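Local coordinates for beta-N-acetylglucosaminidase-like protein Glycoside hydrolase family 20 (Flavobacterium johnsoniae, PDB 6YHH) that probably removes terminal N-acetylglucosamine units from chitin-derived oligosaccharides, as a family 20 beta-N-acetylhexosaminidase of bacterial chitin breakdown, at residues Y89-Y94 against N106-L111. Numbering follows the deposited sequence.
Sequences YEDESY and NATSDL
D91 and T108 meet where an Asx turn lies against the link from strand 102-107 to helix 110-123, at the end of two antiparallel neighbours, strands 94-99 and 102-107, of the mixed sheet in family 20 domain 2, a worked example of a loop joined to its neighbour largely through water. On the exposed side, T108 OG1 donates to D91 OD2 over 2.8 Å, coming from above the carboxylate plane, 60° out of it. That plane is held from the other oxygen: D91 OD1 takes S93 N nearly along its C-O bond and S93 OG, 2.6 Å away, on its syn lone pair. With CG swung anti to the backbone N (chi1 -179°), D91 turns its acid to T108. A valine in place of T108 would probably leave D91 OD2 without the hydroxyl that reaches it from above, and the carboxylate less firmly tied to this segment. The more buried part is carbon packing: L111 CD1 lies against CB and CG of E90, 3.8 Å from CG, while Y94 CB meets A107 CB at 3.9 Å. E90 OE1 also accepts from K85 N. Three waters carry further polar links across, one joining D91 O and S93 O to S109 N, another S93 OG to T108 N. S109 caps the helix through L111 N, and its OG donates to the third, which in turn donates to E90 OE1 and, at 2.7 Å, to D91 O.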
loop_
_atom_site.group_PDB
_atom_site.type_symbol
_atom_site.label_atom_id
_atom_site.label_comp_id
_atom_site.label_asym_id
_atom_site.label_seq_id
_atom_site.Cartn_x
_atom_site.Cartn_y
_atom_site.Cartn_z
ATOM N N TYR A 89 -13.434 -24.374 17.672
ATOM C CA TYR A 89 -13.308 -25.802 17.951
ATOM C C TYR A 89 -13.145 -26.650 16.722
ATOM O O TYR A 89 -13.408 -27.837 16.781
ATOM C CB TYR A 89 -14.545 -26.304 18.703
ATOM C CG TYR A 89 -14.971 -25.467 19.865
ATOM C CD1 TYR A 89 -14.207 -25.498 21.055
ATOM C CD2 TYR A 89 -16.182 -24.806 19.857
ATOM C CE1 TYR A 89 -14.557 -24.734 22.137
ATOM C CE2 TYR A 89 -16.581 -24.015 21.019
ATOM C CZ TYR A 89 -15.746 -23.994 22.115
ATOM O OH TYR A 89 -16.146 -23.303 23.294
ATOM N N GLU A 90 -12.737 -26.108 15.569
ATOM C CA GLU A 90 -12.471 -26.941 14.437
ATOM C C GLU A 90 -11.185 -27.698 14.622
ATOM O O GLU A 90 -10.257 -27.260 15.282
ATOM C CB GLU A 90 -12.335 -26.081 13.184
ATOM C CG GLU A 90 -13.588 -25.466 12.669
ATOM C CD GLU A 90 -14.442 -26.494 11.949
ATOM O OE1 GLU A 90 -14.004 -27.115 10.890
ATOM O OE2 GLU A 90 -15.533 -26.716 12.520
ATOM N N ASP A 91 -11.107 -28.850 13.975
ATOM C CA ASP A 91 -9.870 -29.587 13.893
ATOM C C ASP A 91 -8.989 -28.916 12.848
ATOM O O ASP A 91 -9.298 -28.946 11.624
ATOM C CB ASP A 91 -10.153 -31.068 13.446
ATOM C CG ASP A 91 -8.928 -31.883 13.378
ATOM O OD1 ASP A 91 -7.822 -31.371 13.314
ATOM O OD2 ASP A 91 -8.995 -33.142 13.301
ATOM N N GLU A 92 -7.953 -28.209 13.309
ATOM C CA GLU A 92 -7.067 -27.400 12.440
ATOM C C GLU A 92 -5.734 -28.085 12.290
ATOM O O GLU A 92 -4.747 -27.477 11.850
ATOM C CB GLU A 92 -6.847 -25.994 13.102
ATOM C CG GLU A 92 -8.086 -25.159 13.112
ATOM C CD GLU A 92 -7.761 -23.818 13.742
ATOM O OE1 GLU A 92 -7.133 -23.007 13.002
ATOM O OE2 GLU A 92 -8.019 -23.612 14.946
ATOM N N SER A 93 -5.691 -29.363 12.638
ATOM C CA SER A 93 -4.426 -30.113 12.579
ATOM C C SER A 93 -3.992 -30.447 11.153
ATOM O O SER A 93 -4.804 -30.439 10.234
ATOM C CB SER A 93 -4.560 -31.457 13.327
ATOM O OG SER A 93 -5.478 -32.399 12.749
ATOM N N TYR A 94 -2.713 -30.793 10.985
ATOM C CA TYR A 94 -2.200 -31.228 9.693
ATOM C C TYR A 94 -0.907 -31.934 9.945
ATOM O O TYR A 94 -0.293 -31.758 11.032
ATOM C CB TYR A 94 -1.976 -30.055 8.682
ATOM C CG TYR A 94 -0.866 -29.109 9.131
ATOM C CD1 TYR A 94 -1.127 -28.074 10.060
ATOM C CD2 TYR A 94 0.443 -29.303 8.742
ATOM C CE1 TYR A 94 -0.101 -27.281 10.538
ATOM C CE2 TYR A 94 1.463 -28.523 9.218
ATOM C CZ TYR A 94 1.229 -27.536 10.129
ATOM O OH TYR A 94 2.332 -26.853 10.632
ATOM N N ASN A 106 -1.285 -33.683 4.678
ATOM C CA ASN A 106 -2.497 -34.411 5.019
ATOM C C ASN A 106 -3.185 -33.650 6.118
ATOM O O ASN A 106 -2.549 -33.335 7.101
ATOM C CB ASN A 106 -2.105 -35.792 5.556
ATOM C CG ASN A 106 -1.687 -36.768 4.461
ATOM O OD1 ASN A 106 -0.680 -37.438 4.554
ATOM N ND2 ASN A 106 -2.449 -36.835 3.466
ATOM N N ALA A 107 -4.470 -33.395 5.982
ATOM C CA ALA A 107 -5.204 -32.707 7.001
ATOM C C ALA A 107 -6.606 -33.143 7.096
ATOM O O ALA A 107 -7.225 -33.502 6.130
ATOM C CB ALA A 107 -5.162 -31.191 6.802
ATOM N N THR A 108 -7.143 -33.093 8.301
ATOM C CA THR A 108 -8.557 -33.371 8.463
ATOM C C THR A 108 -9.432 -32.555 7.526
ATOM O O THR A 108 -10.394 -33.049 6.930
ATOM C CB THR A 108 -9.003 -33.130 9.896
ATOM O OG1 THR A 108 -8.254 -33.961 10.760
ATOM C CG2 THR A 108 -10.446 -33.372 10.060
ATOM N N SER A 109 -9.150 -31.273 7.423
ATOM C CA SER A 109 -9.923 -30.409 6.519
ATOM C C SER A 109 -8.965 -29.390 5.822
ATOM O O SER A 109 -7.758 -29.359 6.066
ATOM C CB SER A 109 -11.050 -29.685 7.214
ATOM O OG SER A 109 -10.520 -28.548 7.913
ATOM N N ASP A 110 -9.514 -28.635 4.882
ATOM C CA ASP A 110 -8.797 -27.532 4.250
ATOM C C ASP A 110 -8.241 -26.548 5.300
ATOM O O ASP A 110 -7.261 -25.899 5.022
ATOM C CB ASP A 110 -9.717 -26.787 3.303
ATOM C CG ASP A 110 -11.033 -26.576 3.918
ATOM O OD1 ASP A 110 -11.863 -27.544 3.852
ATOM O OD2 ASP A 110 -11.304 -25.533 4.539
ATOM N N LEU A 111 -8.796 -26.423 6.503
ATOM C CA LEU A 111 -8.268 -25.444 7.467
ATOM C C LEU A 111 -6.850 -25.845 7.880
ATOM O O LEU A 111 -5.915 -25.026 7.863
ATOM C CB LEU A 111 -9.159 -25.309 8.671
ATOM C CG LEU A 111 -10.564 -24.834 8.428
ATOM C CD1 LEU A 111 -11.308 -24.841 9.714
ATOM C CD2 LEU A 111 -10.656 -23.464 7.794
HETATM O O HOH W 1 -11.600 -28.773 10.210
HETATM O O HOH W 2 -7.459 -29.827 9.569
HETATM O O HOH W 3 -4.949 -33.660 10.345
#